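Local coordinates for 3-oxo-tetronate kinase (Salmonella typhimurium, PDB 3DQQ), which probably catalyses the ATP-dependent phosphorylation of 3-oxo-tetronate to 3-oxo-tetronate 4-phosphate, as a member of the four-carbon acid sugar kinase family, at residues Ser55-Ala58 with Gln59-Ile62; Ala67-Val70 with Trp71-Gln75; Ala102-Ala106 with Leu107-Phe111. All coordinates share one frame; numbering follows the deposited sequence.

Interaction 1 of 3, residues Ser55-Ala58 with Gln59-Ile62; sequences SCPA and QEAI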
ATOM      1  N   SER A  55      11.375  -1.027  17.267  1.00 40.42           N
ATOM      2  CA  SER A  55       9.992  -1.155  17.799  1.00 40.37           C
ATOM      3  C   SER A  55       9.687  -2.278  18.757  1.00 40.24           C
ATOM      4  O   SER A  55       8.587  -2.324  19.274  1.00 40.95           O
ATOM      5  CB  SER A  55       8.986  -1.319  16.680  1.00 39.97           C
ATOM      6  OG  SER A  55       9.197  -0.326  15.714  1.00 44.51           O
ATOM      7  N   CYS A  56      10.602  -3.200  18.988  1.00 40.26           N
ATOM      8  CA  CYS A  56      10.355  -4.247  19.947  1.00 40.52           C
ATOM      9  C   CYS A  56      10.283  -3.657  21.385  1.00 40.61           C
ATOM     10  O   CYS A  56      10.592  -2.483  21.605  1.00 41.41           O
ATOM     11  CB  CYS A  56      11.498  -5.225  19.858  1.00 41.09           C
ATOM     12  SG  CYS A  56      12.998  -4.464  20.408  1.00 43.21           S
ATOM     13  N   PRO A  57       9.892  -4.461  22.366  1.00 40.20           N
ATOM     14  CA  PRO A  57       9.870  -3.955  23.727  1.00 40.29           C
ATOM     15  C   PRO A  57      11.234  -3.418  24.179  1.00 41.04           C
ATOM     16  O   PRO A  57      12.293  -3.945  23.754  1.00 42.26           O
ATOM     17  CB  PRO A  57       9.507  -5.191  24.568  1.00 40.43           C
ATOM     18  CG  PRO A  57       8.878  -6.139  23.627  1.00 40.24           C
ATOM     19  CD  PRO A  57       9.452  -5.863  22.276  1.00 40.50           C
ATOM     20  N   ALA A  58      11.191  -2.419  25.070  1.00 40.24           N
ATOM     21  CA  ALA A  58      12.352  -1.735  25.553  1.00 39.83           C
ATOM     22  C   ALA A  58      13.352  -2.719  26.101  1.00 39.99           C
ATOM     23  O   ALA A  58      14.553  -2.616  25.814  1.00 39.47           O
ATOM     24  CB  ALA A  58      11.964  -0.744  26.617  1.00 38.64           C
ATOM     25  N   GLN A  59      12.874  -3.685  26.869  1.00 40.70           N
ATOM     26  CA  GLN A  59      13.802  -4.637  27.486  1.00 40.92           C
ATOM     27  C   GLN A  59      14.601  -5.464  26.470  1.00 40.72           C
ATOM     28  O   GLN A  59      15.774  -5.754  26.667  1.00 41.42           O
ATOM     29  CB  GLN A  59      13.093  -5.558  28.473  1.00 41.51           C
ATOM     30  CG  GLN A  59      14.028  -6.211  29.468  1.00 43.54           C
ATOM     31  CD  GLN A  59      14.993  -5.203  30.224  1.00 50.58           C
ATOM     32  OE1 GLN A  59      14.606  -4.034  30.542  1.00 50.97           O
ATOM     33  NE2 GLN A  59      16.257  -5.681  30.514  1.00 48.24           N
ATOM     34  N   GLU A  60      13.983  -5.822  25.371  1.00 40.55           N
ATOM     35  CA  GLU A  60      14.669  -6.591  24.361  1.00 40.29           C
ATOM     36  C   GLU A  60      15.683  -5.662  23.709  1.00 38.97           C
ATOM     37  O   GLU A  60      16.770  -6.091  23.352  1.00 38.44           O
ATOM     38  CB  GLU A  60      13.648  -7.111  23.346  1.00 40.34           C
ATOM     39  CG  GLU A  60      14.176  -8.082  22.286  1.00 42.66           C
ATOM     40  CD  GLU A  60      13.117  -8.440  21.141  1.00 46.30           C
ATOM     41  OE1 GLU A  60      11.850  -8.363  21.349  1.00 54.48           O
ATOM     42  OE2 GLU A  60      13.577  -8.809  20.016  1.00 55.23           O
ATOM     43  N   ALA A  61      15.320  -4.383  23.570  1.00 37.22           N
ATOM     44  CA  ALA A  61      16.184  -3.437  22.892  1.00 36.78           C
ATOM     45  C   ALA A  61      17.430  -3.184  23.764  1.00 36.26           C
ATOM     46  O   ALA A  61      18.567  -3.214  23.259  1.00 36.55           O
ATOM     47  CB  ALA A  61      15.435  -2.145  22.560  1.00 35.39           C
ATOM     48  N   ILE A  62      17.217  -2.997  25.068  1.00 35.12           N
ATOM     49  CA  ILE A  62      18.314  -2.837  25.995  1.00 35.01           C
ATOM     50  C   ILE A  62      19.213  -4.073  25.963  1.00 35.74           C
ATOM     51  O   ILE A  62      20.423  -3.936  25.803  1.00 36.10           O
ATOM     52  CB  ILE A  62      17.847  -2.571  27.440  1.00 34.78           C
ATOM     53  CG1 ILE A  62      17.176  -1.170  27.513  1.00 34.32           C
ATOM     54  CG2 ILE A  62      19.036  -2.683  28.376  1.00 33.38           C
ATOM     55  CD1 ILE A  62      16.068  -0.989  28.527  1.00 32.70           C
TER

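Interaction 2 of 3, residues Ala67-Val70 with Trp71-Gln75; sequences AALV and WLKKQ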
ATOM      1  N   ALA A  67      24.416  -6.399  24.655  1.00 30.50           N
ATOM      2  CA  ALA A  67      25.172  -7.528  24.103  1.00 29.72           C
ATOM      3  C   ALA A  67      26.111  -6.993  23.000  1.00 30.03           C
ATOM      4  O   ALA A  67      27.311  -7.321  22.966  1.00 30.75           O
ATOM      5  CB  ALA A  67      24.254  -8.571  23.571  1.00 26.91           C
ATOM      6  N   ALA A  68      25.589  -6.112  22.146  1.00 30.11           N
ATOM      7  CA  ALA A  68      26.396  -5.516  21.086  1.00 29.96           C
ATOM      8  C   ALA A  68      27.563  -4.767  21.703  1.00 30.08           C
ATOM      9  O   ALA A  68      28.686  -4.889  21.242  1.00 29.62           O
ATOM     10  CB  ALA A  68      25.567  -4.586  20.222  1.00 29.12           C
ATOM     11  N   LEU A  69      27.295  -4.016  22.770  1.00 30.57           N
ATOM     12  CA  LEU A  69      28.337  -3.212  23.414  1.00 30.29           C
ATOM     13  C   LEU A  69      29.409  -4.091  24.049  1.00 30.76           C
ATOM     14  O   LEU A  69      30.593  -3.763  23.955  1.00 31.87           O
ATOM     15  CB  LEU A  69      27.728  -2.287  24.446  1.00 30.14           C
ATOM     16  CG  LEU A  69      28.701  -1.394  25.192  1.00 31.25           C
ATOM     17  CD1 LEU A  69      29.322  -0.376  24.265  1.00 34.93           C
ATOM     18  CD2 LEU A  69      28.003  -0.671  26.361  1.00 31.03           C
ATOM     19  N   VAL A  70      29.019  -5.220  24.665  1.00 30.60           N
ATOM     20  CA  VAL A  70      29.986  -6.135  25.260  1.00 28.91           C
ATOM     21  C   VAL A  70      30.921  -6.612  24.195  1.00 29.96           C
ATOM     22  O   VAL A  70      32.116  -6.688  24.404  1.00 30.93           O
ATOM     23  CB  VAL A  70      29.356  -7.363  25.966  1.00 28.74           C
ATOM     24  CG1 VAL A  70      30.445  -8.497  26.177  1.00 23.89           C
ATOM     25  CG2 VAL A  70      28.727  -6.974  27.326  1.00 22.71           C
ATOM     26  N   TRP A  71      30.401  -6.902  23.029  1.00 30.59           N
ATOM     27  CA  TRP A  71      31.275  -7.315  21.965  1.00 32.03           C
ATOM     28  C   TRP A  71      32.209  -6.203  21.474  1.00 32.39           C
ATOM     29  O   TRP A  71      33.388  -6.432  21.297  1.00 32.28           O
ATOM     30  CB  TRP A  71      30.453  -7.829  20.813  1.00 32.64           C
ATOM     31  CG  TRP A  71      31.258  -8.392  19.694  1.00 33.55           C
ATOM     32  CD1 TRP A  71      31.673  -9.658  19.556  1.00 32.91           C
ATOM     33  CD2 TRP A  71      31.720  -7.684  18.544  1.00 34.69           C
ATOM     34  NE1 TRP A  71      32.366  -9.807  18.376  1.00 34.57           N
ATOM     35  CE2 TRP A  71      32.422  -8.592  17.749  1.00 35.40           C
ATOM     36  CE3 TRP A  71      31.630  -6.360  18.128  1.00 34.18           C
ATOM     37  CZ2 TRP A  71      33.009  -8.227  16.553  1.00 34.64           C
ATOM     38  CZ3 TRP A  71      32.214  -5.998  16.927  1.00 33.29           C
ATOM     39  CH2 TRP A  71      32.886  -6.920  16.161  1.00 33.77           C
ATOM     40  N   LEU A  72      31.678  -5.019  21.223  1.00 32.87           N
ATOM     41  CA  LEU A  72      32.486  -3.909  20.759  1.00 33.68           C
ATOM     42  C   LEU A  72      33.601  -3.620  21.757  1.00 34.68           C
ATOM     43  O   LEU A  72      34.731  -3.370  21.371  1.00 34.09           O
ATOM     44  CB  LEU A  72      31.638  -2.657  20.587  1.00 33.03           C
ATOM     45  CG  LEU A  72      30.689  -2.610  19.397  1.00 32.25           C
ATOM     46  CD1 LEU A  72      29.759  -1.357  19.464  1.00 29.69           C
ATOM     47  CD2 LEU A  72      31.524  -2.673  18.132  1.00 28.81           C
ATOM     48  N   LYS A  73      33.285  -3.649  23.044  1.00 36.17           N
ATOM     49  CA  LYS A  73      34.304  -3.400  24.058  1.00 37.98           C
ATOM     50  C   LYS A  73      35.386  -4.473  24.031  1.00 37.61           C
ATOM     51  O   LYS A  73      36.532  -4.209  24.176  1.00 37.00           O
ATOM     52  CB  LYS A  73      33.694  -3.376  25.444  1.00 38.38           C
ATOM     53  CG  LYS A  73      33.217  -2.039  25.892  1.00 41.29           C
ATOM     54  CD  LYS A  73      32.583  -2.230  27.345  1.00 43.12           C
ATOM     55  CE  LYS A  73      32.553  -0.891  28.247  1.00 44.99           C
ATOM     56  NZ  LYS A  73      31.232  -0.765  28.969  1.00 44.73           N
ATOM     57  N   LYS A  74      34.991  -5.703  23.832  1.00 39.14           N
ATOM     58  CA  LYS A  74      35.945  -6.781  23.672  1.00 39.39           C
ATOM     59  C   LYS A  74      36.884  -6.563  22.493  1.00 38.18           C
ATOM     60  O   LYS A  74      37.988  -6.953  22.545  1.00 37.61           O
ATOM     61  CB  LYS A  74      35.160  -8.065  23.490  1.00 39.65           C
ATOM     62  CG  LYS A  74      35.932  -9.350  23.536  1.00 42.32           C
ATOM     63  CD  LYS A  74      34.944 -10.562  23.750  1.00 44.65           C
ATOM     64  CE  LYS A  74      34.208 -10.413  25.197  1.00 50.83           C
ATOM     65  NZ  LYS A  74      32.734 -10.868  25.317  1.00 51.31           N
ATOM     66  N   GLN A  75      36.437  -5.946  21.418  1.00 38.15           N
ATOM     67  CA  GLN A  75      37.318  -5.691  20.300  1.00 38.11           C
ATOM     68  C   GLN A  75      38.123  -4.413  20.479  1.00 38.03           C
ATOM     69  O   GLN A  75      38.892  -4.070  19.586  1.00 39.07           O
ATOM     70  CB  GLN A  75      36.529  -5.545  18.988  1.00 38.21           C
ATOM     71  CG  GLN A  75      35.525  -6.613  18.696  1.00 39.31           C
ATOM     72  CD  GLN A  75      36.064  -7.951  18.992  1.00 40.50           C
ATOM     73  OE1 GLN A  75      37.106  -8.310  18.512  1.00 40.22           O
ATOM     74  NE2 GLN A  75      35.382  -8.686  19.832  1.00 45.59           N
TER

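Interaction 3 of 3, residues Ala102-Ala106 with Leu107-Phe111; sequences ALMVA and LDTSF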
ATOM      1  N   ALA A 102      20.863   3.111  29.010  1.00 29.52           N
ATOM      2  CA  ALA A 102      21.518   1.865  29.372  1.00 28.70           C
ATOM      3  C   ALA A 102      22.974   1.944  28.933  1.00 28.73           C
ATOM      4  O   ALA A 102      23.869   1.585  29.695  1.00 29.49           O
ATOM      5  CB  ALA A 102      20.835   0.690  28.774  1.00 26.52           C
ATOM      6  N   LEU A 103      23.223   2.429  27.721  1.00 28.57           N
ATOM      7  CA  LEU A 103      24.590   2.487  27.196  1.00 28.23           C
ATOM      8  C   LEU A 103      25.390   3.430  28.079  1.00 27.69           C
ATOM      9  O   LEU A 103      26.542   3.145  28.408  1.00 28.44           O
ATOM     10  CB  LEU A 103      24.626   2.949  25.715  1.00 28.47           C
ATOM     11  CG  LEU A 103      23.953   2.064  24.621  1.00 28.93           C
ATOM     12  CD1 LEU A 103      23.845   2.769  23.238  1.00 24.52           C
ATOM     13  CD2 LEU A 103      24.670   0.740  24.460  1.00 27.44           C
ATOM     14  N   MET A 104      24.791   4.532  28.493  1.00 26.73           N
ATOM     15  CA  MET A 104      25.509   5.487  29.317  1.00 26.58           C
ATOM     16  C   MET A 104      25.944   4.817  30.595  1.00 26.72           C
ATOM     17  O   MET A 104      27.088   4.955  31.035  1.00 26.94           O
ATOM     18  CB  MET A 104      24.659   6.734  29.607  1.00 27.22           C
ATOM     19  CG  MET A 104      24.293   7.608  28.357  1.00 25.90           C
ATOM     20  SD  MET A 104      23.175   8.990  28.822  1.00 24.92           S
ATOM     21  CE  MET A 104      24.455   9.907  29.706  1.00 22.36           C
ATOM     22  N   VAL A 105      25.057   4.044  31.198  1.00 27.10           N
ATOM     23  CA  VAL A 105      25.422   3.388  32.447  1.00 26.91           C
ATOM     24  C   VAL A 105      26.511   2.350  32.197  1.00 27.73           C
ATOM     25  O   VAL A 105      27.434   2.282  32.956  1.00 29.73           O
ATOM     26  CB  VAL A 105      24.217   2.717  33.150  1.00 27.07           C
ATOM     27  CG1 VAL A 105      24.719   1.727  34.222  1.00 25.24           C
ATOM     28  CG2 VAL A 105      23.278   3.739  33.727  1.00 23.83           C
ATOM     29  N   ALA A 106      26.410   1.523  31.157  1.00 28.07           N
ATOM     30  CA  ALA A 106      27.461   0.527  30.852  1.00 27.91           C
ATOM     31  C   ALA A 106      28.799   1.189  30.542  1.00 29.20           C
ATOM     32  O   ALA A 106      29.817   0.608  30.813  1.00 29.95           O
ATOM     33  CB  ALA A 106      27.076  -0.351  29.753  1.00 24.94           C
ATOM     34  N   LEU A 107      28.812   2.406  29.997  1.00 30.86           N
ATOM     35  CA  LEU A 107      30.061   3.076  29.646  1.00 31.60           C
ATOM     36  C   LEU A 107      30.511   4.035  30.752  1.00 33.07           C
ATOM     37  O   LEU A 107      31.455   4.823  30.612  1.00 33.29           O
ATOM     38  CB  LEU A 107      29.874   3.823  28.341  1.00 31.57           C
ATOM     39  CG  LEU A 107      29.894   2.948  27.077  1.00 31.05           C
ATOM     40  CD1 LEU A 107      29.310   3.755  25.914  1.00 30.02           C
ATOM     41  CD2 LEU A 107      31.262   2.480  26.737  1.00 24.96           C
ATOM     42  N   ASP A 108      29.829   3.948  31.876  1.00 35.46           N
ATOM     43  CA  ASP A 108      30.022   4.863  32.982  1.00 35.31           C
ATOM     44  C   ASP A 108      30.203   6.329  32.515  1.00 35.68           C
ATOM     45  O   ASP A 108      31.180   6.975  32.885  1.00 36.79           O
ATOM     46  CB  ASP A 108      31.187   4.384  33.822  1.00 35.59           C
ATOM     47  CG  ASP A 108      31.256   5.071  35.192  1.00 39.44           C
ATOM     48  OD1 ASP A 108      30.214   5.095  35.889  1.00 50.65           O
ATOM     49  OD2 ASP A 108      32.352   5.578  35.615  1.00 48.78           O
ATOM     50  N   THR A 109      29.271   6.825  31.707  1.00 34.63           N
ATOM     51  CA  THR A 109      29.254   8.209  31.277  1.00 35.17           C
ATOM     52  C   THR A 109      27.948   8.923  31.731  1.00 34.67           C
ATOM     53  O   THR A 109      26.880   8.318  31.772  1.00 34.69           O
ATOM     54  CB  THR A 109      29.443   8.358  29.700  1.00 35.24           C
ATOM     55  OG1 THR A 109      29.216   9.716  29.353  1.00 39.97           O
ATOM     56  CG2 THR A 109      28.428   7.637  28.894  1.00 34.52           C
ATOM     57  N   SER A 110      28.037  10.219  32.006  1.00 35.01           N
ATOM     58  CA  SER A 110      26.891  11.033  32.487  1.00 35.74           C
ATOM     59  C   SER A 110      26.283  12.049  31.547  1.00 35.46           C
ATOM     60  O   SER A 110      25.314  12.702  31.929  1.00 35.67           O
ATOM     61  CB  SER A 110      27.307  11.806  33.710  1.00 35.89           C
ATOM     62  OG  SER A 110      27.444  10.866  34.750  1.00 42.32           O
ATOM     63  N   PHE A 111      26.836  12.186  30.344  1.00 35.25           N
ATOM     64  CA  PHE A 111      26.386  13.176  29.405  1.00 35.30           C
ATOM     65  C   PHE A 111      26.555  12.673  27.998  1.00 35.30           C
ATOM     66  O   PHE A 111      27.593  12.144  27.731  1.00 36.58           O
ATOM     67  CB  PHE A 111      27.222  14.404  29.586  1.00 35.21           C
ATOM     68  CG  PHE A 111      26.728  15.544  28.824  1.00 36.39           C
ATOM     69  CD1 PHE A 111      25.573  16.181  29.219  1.00 35.57           C
ATOM     70  CD2 PHE A 111      27.356  15.944  27.651  1.00 37.40           C
ATOM     71  CE1 PHE A 111      25.059  17.218  28.478  1.00 36.61           C
ATOM     72  CE2 PHE A 111      26.840  17.003  26.902  1.00 37.82           C
ATOM     73  CZ  PHE A 111      25.704  17.637  27.314  1.00 35.96           C
TER

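Interaction 1 of 3, residues Ser55-Ala58 with Gln59-Ile62
Cys56 and Glu60 meet where the chain turns into a helix: OE1 of Glu60 lies 3.5 Å from CB of Cys56 and 3.6 Å from CD of Pro57. The carboxylate comes back along the chain because the glutamate is stretched out, with CG anti to its own N (chi1 -173°) and the next torsion also near 180°; the side chain crosses the proline obliquely, OE1 nearest CD. SG of Cys56 reaches forward along the chain to CB of Ala61, 4.0 Å away, an apolar touch. Beneath these side chains the backbone is already helical in its bonding. The carbonyl oxygen of Pro57 takes the N-H of Ala61 (N to O 3.1 Å) and, weakly, that of Glu60. Ile62 N then gives a straighter bond to Ala58 O, 2.8 Å long with an N-H...O angle of 168°. Pro57 is thus the N-cap of helix 58-74. It has neither an N-H nor a polar side chain, and so cannot form the reciprocal bonds of a capping box; the Cys56-Ala61 touch instead joins the residue before the cap to the fourth residue after it, the spacing of a hydrophobic staple. Glu60, third in the helix, places its negative charge near the first turn, where it would probably interact favourably with the helix dipole. Along the same turn Ile62 lays CG1 3.4 Å from O of Ala58, with CD1 continuing beside that carbonyl. Further out, Cys56 O accepts a hydrogen bond from Asn95 ND2, which links the incoming loop to the one before helix 96-106, while Ala61 and Ile62 pack on helix 96-106 through Val99, Pro98 and Ala102.

Interaction 2 of 3, residues Ala67-Val70 with Trp71-Gln75
Ala67, Ala68, Leu69 and Val70 offer their carbonyl oxygens in turn to the N-H groups of Trp71, Leu72, Lys73 and Lys74, an unbroken i to i+4 ladder of alpha-helix whose N-H...O angles lie between 158° and 166°. The shortest rung is Lys73 N to Leu69 O, at 2.8 Å. The side chains leave this ladder on different sides. On the exposed one, Val70 and Lys74 meet: the lysine chain, bent at its third and fourth torsions, folds back until NZ stands 3.4 Å from CG1 of the valine. Leu69 and Lys73 make a looser pair, CD2 to NZ 4.2 Å, and the polar end of Lys73 is occupied by a hydrogen bond to Ala106 O at the end of helix 96-106. Leu72 turns toward the start of the helix, its CG anti to the carbonyl carbon (chi1 -73°), and so places that atom 3.6 Å from O of Ala68. The indole of Trp71 points to strand 46-50, and CG of Gln75 rests 3.5 Å above one ring face, offset toward the rim. Gln75 also folds its NE2 onto Trp71 O in a weak hydrogen bond, so both its amide and its CG meet Trp71 at the close of the helix. Trp71 NE1 donates to Gly38 O, and the indole packs on Val47 and Ile49, while Ala68 and Leu72 touch both Ile49 and Ile8 of strand 5-9. The helix is therefore amphipathic: Ala68, Trp71 and Leu72 lie on the strands, Leu69 faces helix 96-106, and Val70 and Lys74 are on the exposed side. The buried indole N-H has its acceptor, and the ammonium group of Lys73 probably complements the partial negative charge at the end of the neighbouring helix.

Interaction 3 of 3, residues Ala102-Ala106 with Leu107-Phe111
A threonine chi1 of 171°, with OG1 anti to the backbone N, turns CG2 of Thr109 inward between N and the carbonyl carbon and onto Met104, 3.6 Å from its CA and 3.9 Å from its CB. The methionine torsions serve another contact: CG is anti to the carbonyl carbon, the next torsion is extended, and a bend at the third (71°) then brings CE to the peptide that joins Ser110 to Phe111, 3.4 Å from both C of Ser110 and N of Phe111. The Met104-Thr109 pair lies across a Schellman motif that ends helix 96-106. Its long backbone bond, Thr109 N to Met104 O, is 3.0 Å and nearly straight at 171°. The inner one, Asp108 N to Val105 O, is 3.1 Å, but the donor stands well above the carbonyl plane. Asp108, with its positive phi, turns the chain back, and this reversal sets Thr109 against Met104. Leu107 N still bonds to Leu103 O at 2.9 Å, adding only a weak bond to Met104 O, while the leucine CB and CG lie alongside the Leu103 carbonyl. Beyond the turn, Met104 packs on Tyr196 and Leu219, and Phe111 on Leu186, Leu189 and Gln190 of helix 179-191; the chain then enters strand 112-115. Chemically, the last-turn carbonyls of Leu103, Met104 and Val105 all find N-H donors although the helix has ended, and the Met104-Thr109 packing lies against the backbone that makes those bonds.

Following the chain from strand 46-50, interaction 1 starts helix 58-74, and interaction 2 carries the same helix to its last turn, their centres about 18 Å apart. Interaction 3 comes after strand 79-83 and ends helix 96-106 before strand 112-115. The three are in series: each closes on itself before the next opens, none nests or crosses, and each joins adjacent segments without enclosing a separate loop. Space brings them together. Ile62 CG2 touches Ala102 CB at 3.8 Å; later in the helix Leu69 meets Ala106 and Leu103, and near its end Lys73 reaches Ala106 and Leu107. Contacts with segment 102-111 thus run along helix 58-74 from Ile62 to Lys73, within the sugar-binding domain.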